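Hypothetical protein yfcE (Escherichia coli, PDB 1SU1) is of unknown function but belongs to the calcineurin-like phosphoesterase superfamily and binds two zinc ions in a two-sheet fold. Local coordinates at residues 155-164 with 200-208. Numbering follows the deposited sequence.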
ATOM      1  N   PRO A 155     -11.684 -25.171  -7.633  1.00 25.45           N
ATOM      2  CA  PRO A 155     -12.260 -25.561  -6.341  1.00 24.14           C
ATOM      3  C   PRO A 155     -11.400 -26.545  -5.558  1.00 20.69           C
ATOM      4  O   PRO A 155     -10.812 -27.461  -6.131  1.00 19.76           O
ATOM      5  CB  PRO A 155     -13.600 -26.166  -6.741  1.00 26.51           C
ATOM      6  CG  PRO A 155     -13.229 -26.898  -8.000  1.00 27.89           C
ATOM      7  CD  PRO A 155     -12.377 -25.863  -8.736  1.00 28.40           C
ATOM      8  N   VAL A 156     -11.326 -26.348  -4.247  1.00 17.48           N
ATOM      9  CA  VAL A 156     -10.549 -27.234  -3.404  1.00 15.22           C
ATOM     10  C   VAL A 156     -11.236 -27.370  -2.057  1.00 14.78           C
ATOM     11  O   VAL A 156     -11.861 -26.430  -1.567  1.00 15.44           O
ATOM     12  CB  VAL A 156      -9.094 -26.688  -3.191  1.00 20.35           C
ATOM     13  CG1 VAL A 156      -8.323 -27.594  -2.245  1.00 20.82           C
ATOM     14  CG2 VAL A 156      -8.368 -26.594  -4.528  1.00 18.45           C
ATOM     15  N   ALA A 157     -11.128 -28.552  -1.464  1.00 15.51           N
ATOM     16  CA  ALA A 157     -11.709 -28.809  -0.149  1.00 21.37           C
ATOM     17  C   ALA A 157     -11.004 -30.060   0.342  1.00 27.50           C
ATOM     18  O   ALA A 157     -11.409 -31.180   0.024  1.00 28.42           O
ATOM     19  CB  ALA A 157     -13.219 -29.048  -0.255  1.00 22.60           C
ATOM     20  N   GLU A 158      -9.930 -29.872   1.099  1.00 30.64           N
ATOM     21  CA  GLU A 158      -9.167 -31.008   1.583  1.00 34.92           C
ATOM     22  C   GLU A 158      -8.146 -30.616   2.637  1.00 37.20           C
ATOM     23  O   GLU A 158      -7.814 -29.444   2.802  1.00 36.49           O
ATOM     24  CB  GLU A 158      -8.428 -31.663   0.415  1.00 36.66           C
ATOM     25  CG  GLU A 158      -7.369 -30.770  -0.206  1.00 45.18           C
ATOM     26  CD  GLU A 158      -6.641 -31.428  -1.366  1.00 52.87           C
ATOM     27  OE1 GLU A 158      -6.262 -32.613  -1.241  1.00 57.70           O
ATOM     28  OE2 GLU A 158      -6.436 -30.757  -2.402  1.00 56.79           O
ATOM     29  N   GLN A 159      -7.646 -31.616   3.347  1.00 39.79           N
ATOM     30  CA  GLN A 159      -6.631 -31.391   4.352  1.00 43.98           C
ATOM     31  C   GLN A 159      -5.300 -31.550   3.635  1.00 44.36           C
ATOM     32  O   GLN A 159      -5.066 -32.553   2.966  1.00 43.03           O
ATOM     33  CB  GLN A 159      -6.731 -32.431   5.460  1.00 48.32           C
ATOM     34  CG  GLN A 159      -5.801 -32.165   6.620  1.00 53.11           C
ATOM     35  CD  GLN A 159      -5.596 -33.388   7.476  1.00 58.00           C
ATOM     36  OE1 GLN A 159      -4.926 -34.341   7.068  1.00 60.51           O
ATOM     37  NE2 GLN A 159      -6.182 -33.380   8.669  1.00 58.66           N
ATOM     38  N   ARG A 160      -4.445 -30.544   3.749  1.00 45.49           N
ATOM     39  CA  ARG A 160      -3.127 -30.584   3.124  1.00 47.57           C
ATOM     40  C   ARG A 160      -2.091 -30.420   4.219  1.00 47.69           C
ATOM     41  O   ARG A 160      -1.829 -29.308   4.675  1.00 46.38           O
ATOM     42  CB  ARG A 160      -2.984 -29.464   2.098  1.00 52.14           C
ATOM     43  CG  ARG A 160      -3.421 -29.851   0.701  1.00 59.80           C
ATOM     44  CD  ARG A 160      -2.261 -29.701  -0.285  1.00 66.14           C
ATOM     45  NE  ARG A 160      -2.604 -30.185  -1.621  1.00 72.28           N
ATOM     46  CZ  ARG A 160      -1.817 -30.983  -2.344  1.00 74.49           C
ATOM     47  NH1 ARG A 160      -0.646 -31.386  -1.855  1.00 75.36           N
ATOM     48  NH2 ARG A 160      -2.193 -31.390  -3.556  1.00 76.34           N
ATOM     49  N   GLY A 161      -1.512 -31.537   4.645  1.00 47.46           N
ATOM     50  CA  GLY A 161      -0.534 -31.489   5.712  1.00 47.22           C
ATOM     51  C   GLY A 161      -1.241 -31.379   7.049  1.00 46.52           C
ATOM     52  O   GLY A 161      -2.001 -32.269   7.431  1.00 46.49           O
ATOM     53  N   GLU A 162      -1.014 -30.272   7.748  1.00 44.82           N
ATOM     54  CA  GLU A 162      -1.621 -30.055   9.053  1.00 42.90           C
ATOM     55  C   GLU A 162      -2.762 -29.040   9.051  1.00 38.14           C
ATOM     56  O   GLU A 162      -3.411 -28.823  10.081  1.00 37.26           O
ATOM     57  CB  GLU A 162      -0.553 -29.633  10.064  1.00 48.75           C
ATOM     58  CG  GLU A 162       0.332 -28.471   9.628  1.00 57.87           C
ATOM     59  CD  GLU A 162       1.291 -28.835   8.497  1.00 62.93           C
ATOM     60  OE1 GLU A 162       0.861 -28.864   7.322  1.00 65.05           O
ATOM     61  OE2 GLU A 162       2.478 -29.099   8.787  1.00 66.40           O
ATOM     62  N   ILE A 163      -3.007 -28.411   7.906  1.00 33.34           N
ATOM     63  CA  ILE A 163      -4.094 -27.446   7.813  1.00 31.66           C
ATOM     64  C   ILE A 163      -5.063 -27.830   6.698  1.00 30.87           C
ATOM     65  O   ILE A 163      -4.799 -28.743   5.915  1.00 32.05           O
ATOM     66  CB  ILE A 163      -3.581 -26.005   7.543  1.00 30.66           C
ATOM     67  CG1 ILE A 163      -2.778 -25.969   6.241  1.00 29.20           C
ATOM     68  CG2 ILE A 163      -2.746 -25.518   8.726  1.00 28.55           C
ATOM     69  CD1 ILE A 163      -2.599 -24.570   5.674  1.00 25.67           C
ATOM     70  N   PHE A 164      -6.182 -27.118   6.633  1.00 27.32           N
ATOM     71  CA  PHE A 164      -7.196 -27.366   5.620  1.00 24.39           C
ATOM     72  C   PHE A 164      -7.171 -26.263   4.566  1.00 22.17           C
ATOM     73  O   PHE A 164      -7.017 -25.089   4.897  1.00 23.10           O
ATOM     74  CB  PHE A 164      -8.589 -27.388   6.263  1.00 23.93           C
ATOM     75  CG  PHE A 164      -8.809 -28.523   7.219  1.00 25.06           C
ATOM     76  CD1 PHE A 164      -8.969 -29.826   6.751  1.00 26.41           C
ATOM     77  CD2 PHE A 164      -8.873 -28.286   8.591  1.00 24.45           C
ATOM     78  CE1 PHE A 164      -9.192 -30.885   7.641  1.00 28.17           C
ATOM     79  CE2 PHE A 164      -9.092 -29.331   9.490  1.00 26.74           C
ATOM     80  CZ  PHE A 164      -9.254 -30.639   9.014  1.00 26.84           C
ATOM     81  N   ILE A 200     -22.961 -31.066  -4.918  1.00 26.70           N
ATOM     82  CA  ILE A 200     -21.678 -31.011  -4.226  1.00 27.86           C
ATOM     83  C   ILE A 200     -20.475 -31.343  -5.102  1.00 28.99           C
ATOM     84  O   ILE A 200     -20.340 -32.472  -5.573  1.00 28.80           O
ATOM     85  CB  ILE A 200     -21.647 -31.985  -3.035  1.00 27.58           C
ATOM     86  CG1 ILE A 200     -22.877 -31.784  -2.142  1.00 22.17           C
ATOM     87  CG2 ILE A 200     -20.343 -31.794  -2.258  1.00 24.35           C
ATOM     88  CD1 ILE A 200     -23.052 -30.382  -1.587  1.00 26.75           C
ATOM     89  N   ILE A 201     -19.592 -30.365  -5.295  1.00 27.29           N
ATOM     90  CA  ILE A 201     -18.389 -30.564  -6.101  1.00 25.90           C
ATOM     91  C   ILE A 201     -17.245 -31.089  -5.227  1.00 23.15           C
ATOM     92  O   ILE A 201     -16.415 -31.888  -5.670  1.00 20.74           O
ATOM     93  CB  ILE A 201     -17.962 -29.239  -6.762  1.00 30.37           C
ATOM     94  CG1 ILE A 201     -19.030 -28.808  -7.771  1.00 28.10           C
ATOM     95  CG2 ILE A 201     -16.603 -29.396  -7.441  1.00 31.23           C
ATOM     96  CD1 ILE A 201     -18.804 -27.433  -8.362  1.00 29.85           C
ATOM     97  N   ALA A 202     -17.211 -30.641  -3.975  1.00 22.51           N
ATOM     98  CA  ALA A 202     -16.168 -31.052  -3.032  1.00 18.67           C
ATOM     99  C   ALA A 202     -16.538 -30.572  -1.642  1.00 16.44           C
ATOM    100  O   ALA A 202     -17.214 -29.556  -1.494  1.00 17.99           O
ATOM    101  CB  ALA A 202     -14.833 -30.457  -3.450  1.00 19.50           C
ATOM    102  N   GLN A 203     -16.123 -31.308  -0.620  1.00 16.50           N
ATOM    103  CA  GLN A 203     -16.422 -30.897   0.744  1.00 18.84           C
ATOM    104  C   GLN A 203     -15.439 -31.528   1.732  1.00 20.26           C
ATOM    105  O   GLN A 203     -14.869 -32.596   1.474  1.00 19.10           O
ATOM    106  CB  GLN A 203     -17.876 -31.249   1.113  1.00 19.06           C
ATOM    107  CG  GLN A 203     -18.238 -32.713   0.950  1.00 21.96           C
ATOM    108  CD  GLN A 203     -19.720 -33.028   1.251  1.00 22.98           C
ATOM    109  OE1 GLN A 203     -20.116 -34.189   1.253  1.00 22.90           O
ATOM    110  NE2 GLN A 203     -20.523 -31.997   1.519  1.00 16.56           N
ATOM    111  N   VAL A 204     -15.225 -30.858   2.860  1.00 20.74           N
ATOM    112  CA  VAL A 204     -14.302 -31.372   3.862  1.00 18.32           C
ATOM    113  C   VAL A 204     -14.827 -31.039   5.242  1.00 17.62           C
ATOM    114  O   VAL A 204     -15.407 -29.969   5.457  1.00 20.01           O
ATOM    115  CB  VAL A 204     -12.868 -30.769   3.665  1.00 21.56           C
ATOM    116  CG1 VAL A 204     -12.898 -29.251   3.855  1.00 16.52           C
ATOM    117  CG2 VAL A 204     -11.880 -31.416   4.630  1.00 17.13           C
ATOM    118  N   ALA A 205     -14.659 -31.974   6.168  1.00 18.62           N
ATOM    119  CA  ALA A 205     -15.095 -31.757   7.544  1.00 20.48           C
ATOM    120  C   ALA A 205     -13.847 -31.313   8.303  1.00 21.50           C
ATOM    121  O   ALA A 205     -12.804 -31.963   8.236  1.00 18.23           O
ATOM    122  CB  ALA A 205     -15.634 -33.042   8.147  1.00 17.88           C
ATOM    123  N   ILE A 206     -13.956 -30.212   9.029  1.00 24.26           N
ATOM    124  CA  ILE A 206     -12.815 -29.696   9.769  1.00 26.30           C
ATOM    125  C   ILE A 206     -12.825 -30.008  11.270  1.00 30.03           C
ATOM    126  O   ILE A 206     -12.116 -29.372  12.036  1.00 31.00           O
ATOM    127  CB  ILE A 206     -12.693 -28.167   9.584  1.00 22.57           C
ATOM    128  CG1 ILE A 206     -13.940 -27.464  10.131  1.00 20.56           C
ATOM    129  CG2 ILE A 206     -12.498 -27.841   8.098  1.00 19.92           C
ATOM    130  CD1 ILE A 206     -13.921 -25.951   9.978  1.00 20.25           C
ATOM    131  N   ASN A 207     -13.606 -30.992  11.696  1.00 31.79           N
ATOM    132  CA  ASN A 207     -13.681 -31.360  13.111  1.00 35.59           C
ATOM    133  C   ASN A 207     -12.325 -31.811  13.608  1.00 37.76           C
ATOM    134  O   ASN A 207     -11.601 -32.515  12.909  1.00 37.99           O
ATOM    135  CB  ASN A 207     -14.670 -32.506  13.296  1.00 36.09           C
ATOM    136  CG  ASN A 207     -16.062 -32.166  12.802  1.00 35.37           C
ATOM    137  OD1 ASN A 207     -16.965 -31.913  13.608  1.00 38.23           O
ATOM    138  ND2 ASN A 207     -16.258 -32.196  11.482  1.00 31.39           N
ATOM    139  N   PRO A 208     -11.935 -31.369  14.806  1.00 38.17           N
ATOM    140  CA  PRO A 208     -10.662 -31.706  15.436  1.00 38.50           C
ATOM    141  C   PRO A 208     -10.790 -32.672  16.602  1.00 39.19           C
ATOM    142  O   PRO A 208     -10.243 -33.801  16.493  1.00 42.71           O
ATOM    143  CB  PRO A 208     -10.155 -30.341  15.809  1.00 39.31           C
ATOM    144  CG  PRO A 208     -11.351 -29.703  16.356  1.00 38.73           C
ATOM    145  CD  PRO A 208     -12.530 -30.215  15.496  1.00 38.78           C
ATOM    146  OXT PRO A 208     -11.475 -32.297  17.581  1.00 42.65           O
TER
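The ring of F164 packs against V204 and I206 in an apolar contact that no hydrogen bond crosses. With CG anti to its own carbonyl carbon (chi1 -66°), the F164 ring extends from CB toward the C-terminal end of strand 202-205. CG and CD2 lie under the I206 methyl CG2, CD2 at 3.7 Å from it; this CH-pi contact stands 19° off the ring normal, displaced toward CD2 and CG. CE2 and CZ run on beneath I206 CA, while CD1, across the ring, approaches V204 CG2 obliquely, on the same side of the plane, at 3.9 Å. CE1 passes both V204 CG2 and, obliquely, A205 O at 3.8 Å. V204 CB rests on the backbone of A157, whose CB meets A202 CB at 3.8 Å and Q203 N at 3.7 Å. Farther along, P155 CG touches I201 CG2, where a classic beta bulge turns both I201 and A202 to V192. Strands 156-160 and 202-205 run at 38° to each other, 5.3 Å apart at closest approach. As edge strands of different sheets they meet through side chains in the two-sheet calcineurin-like phosphoesterase sandwich; V146 of strand 146-148 touches F164 and I206, and strand 189-194 lies beside 200-205.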